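Local coordinates for putative uncharacterized protein (Sulfolobus turreted icosahedral virus, PDB 4IL7) that is a structural protein of the viral capsid, probably part of the penton at its vertices, represented here by its C-terminal domain, at residues T115-S120 with Q141-T146. The protein carries 1 engineered substitution. Residues are numbered along the deposited sequence; the frame is centred on the assembly and turned at random. Where two conformers were deposited one is given.
Sequences TLTIGS and QITNMT. Engineered in segment 141-146: Met145 (natural residue Leu).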
loop_
_atom_site.group_PDB
_atom_site.type_symbol
_atom_site.label_atom_id
_atom_site.label_comp_id
_atom_site.label_asym_id
_atom_site.label_seq_id
_atom_site.Cartn_x
_atom_site.Cartn_y
_atom_site.Cartn_z
ATOM N N THR A 115 -4.286 5.706 0.400
ATOM C CA THR A 115 -4.379 6.719 1.420
ATOM C C THR A 115 -3.859 6.219 2.717
ATOM O O THR A 115 -4.223 5.092 3.149
ATOM C CB THR A 115 -5.819 7.173 1.615
ATOM O OG1 THR A 115 -6.345 7.632 0.375
ATOM C CG2 THR A 115 -5.961 8.289 2.642
ATOM N N LEU A 116 -2.989 6.957 3.362
ATOM C CA LEU A 116 -2.396 6.676 4.646
ATOM C C LEU A 116 -2.735 7.724 5.655
ATOM O O LEU A 116 -2.813 8.926 5.287
ATOM C CB LEU A 116 -0.876 6.613 4.568
ATOM C CG LEU A 116 -0.247 5.676 3.532
ATOM C CD1 LEU A 116 1.263 5.670 3.593
ATOM C CD2 LEU A 116 -0.740 4.256 3.669
ATOM N N THR A 117 -2.869 7.399 6.916
ATOM C CA THR A 117 -3.088 8.364 7.967
ATOM C C THR A 117 -2.123 8.133 9.089
ATOM O O THR A 117 -1.900 6.991 9.482
ATOM C CB THR A 117 -4.542 8.350 8.417
ATOM O OG1 THR A 117 -4.837 7.168 9.200
ATOM C CG2 THR A 117 -5.492 8.478 7.347
ATOM N N ILE A 118 -1.546 9.187 9.647
ATOM C CA ILE A 118 -0.664 9.077 10.792
ATOM C C ILE A 118 -1.044 10.245 11.674
ATOM O O ILE A 118 -0.975 11.424 11.266
ATOM C CB ILE A 118 0.834 9.069 10.396
ATOM C CG1 ILE A 118 1.739 9.057 11.620
ATOM C CG2 ILE A 118 1.261 10.216 9.489
ATOM C CD1 ILE A 118 1.622 7.813 12.496
ATOM N N GLY A 119 -1.493 9.999 12.882
ATOM C CA GLY A 119 -1.897 11.069 13.769
ATOM C C GLY A 119 -2.992 11.900 13.114
ATOM O O GLY A 119 -3.996 11.403 12.683
ATOM N N SER A 120 -2.733 13.193 12.977
ATOM C CA SER A 120 -3.647 14.147 12.405
ATOM C C SER A 120 -3.382 14.448 10.919
ATOM O O SER A 120 -4.014 15.319 10.363
ATOM C CB SER A 120 -3.633 15.408 13.266
ATOM O OG SER A 120 -2.311 15.899 13.434
ATOM N N GLN A 141 -1.729 4.188 9.454
ATOM C CA GLN A 141 -2.804 3.361 8.977
ATOM C C GLN A 141 -2.920 3.429 7.487
ATOM O O GLN A 141 -2.816 4.482 6.875
ATOM C CB GLN A 141 -4.081 3.879 9.569
ATOM C CG GLN A 141 -4.112 3.785 11.102
ATOM C CD GLN A 141 -4.281 2.421 11.596
ATOM O OE1 GLN A 141 -3.405 1.911 12.272
ATOM N NE2 GLN A 141 -5.420 1.821 11.290
ATOM N N ILE A 142 -3.173 2.293 6.865
ATOM C CA ILE A 142 -3.591 2.214 5.455
ATOM C C ILE A 142 -5.088 2.253 5.458
ATOM O O ILE A 142 -5.772 1.281 5.884
ATOM C CB ILE A 142 -3.117 0.903 4.803
ATOM C CG1 ILE A 142 -1.617 0.784 4.900
ATOM C CG2 ILE A 142 -3.598 0.853 3.351
ATOM C CD1 ILE A 142 -1.071 -0.547 4.380
ATOM N N THR A 143 -5.700 3.378 5.109
ATOM C CA THR A 143 -7.154 3.486 5.183
ATOM C C THR A 143 -7.906 3.149 3.905
ATOM O O THR A 143 -9.057 2.799 3.946
ATOM C CB THR A 143 -7.550 4.895 5.670
ATOM O OG1 THR A 143 -7.031 5.809 4.684
ATOM C CG2 THR A 143 -6.810 5.171 6.975
ATOM N N ASN A 144 -7.284 3.307 2.746
ATOM C CA ASN A 144 -7.981 3.016 1.486
ATOM C C ASN A 144 -6.942 2.699 0.416
ATOM O O ASN A 144 -5.853 3.272 0.433
ATOM C CB ASN A 144 -8.855 4.188 0.958
ATOM C CG ASN A 144 -9.531 3.897 -0.413
ATOM O OD1 ASN A 144 -8.943 4.182 -1.501
ATOM N ND2 ASN A 144 -10.705 3.309 -0.392
ATOM N N MET A 145 -7.339 1.850 -0.507
ATOM C CA MET A 145 -6.625 1.755 -1.756
ATOM C C MET A 145 -7.690 1.533 -2.852
ATOM O O MET A 145 -8.673 0.777 -2.662
ATOM C CB MET A 145 -5.502 0.659 -1.672
ATOM C CG MET A 145 -5.114 0.166 -3.160
ATOM S SD MET A 145 -4.156 -1.370 -3.257
ATOM C CE MET A 145 -2.829 -0.924 -2.073
ATOM N N THR A 146 -7.522 2.183 -3.997
ATOM C CA THR A 146 -8.444 2.049 -5.136
ATOM C C THR A 146 -7.625 1.886 -6.391
ATOM O O THR A 146 -6.849 2.787 -6.709
ATOM C CB THR A 146 -9.415 3.209 -5.220
ATOM O OG1 THR A 146 -10.089 3.383 -3.968
ATOM C CG2 THR A 146 -10.437 3.072 -6.304
#
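Thr117 and Gln141 pair antiparallel through two backbone hydrogen bonds, Gln141 N to Thr117 O at 2.8 Å and Thr117 N to Gln141 O at 2.9 Å. Two residues earlier in its strand, Thr115 faces two residues: its N donates almost straight (169°) to Asn144 O, while its O accepts from Thr143 N at 3.0 Å. The second bond is more bent, at 146°. Thr143 and Asn144 together opposite Thr115 make a classic beta bulge. It lies between the central strands of one four-stranded antiparallel sheet, where 110-118 and 141-147 are flanked by 121-128 and 86-92; the domain is a partial jelly roll.

Thr115 and Thr117, beta-branched and comfortable in extended chain, clothe the more open face, and the bulge brings the Thr143 side chain up against both. Thr143 was modelled in two conformers; in the one described here its side chain stands at about a right angle to that of Thr117, their CG2 methyls 3.6 Å apart. With chi1 at 61° in this conformer, Thr143 OG1 sits between its own N and carbonyl carbon, turned toward the Thr115 side chain, whose CG2 it meets at 3.4 Å. Thr117 OG1 rests against Gln141 CB; the glutamine chain then turns off at chi2 to Thr92, which hydrogen-bonds its OE1.

On the buried face, branched aliphatic side chains suit the interior: Leu116 and Ile142 run alongside each other into the core, with CD2 of Leu116 3.8 Å from CG1 of Ile142. Leu99 covers the leucine and Ile155 the isoleucine, both from the other sheet.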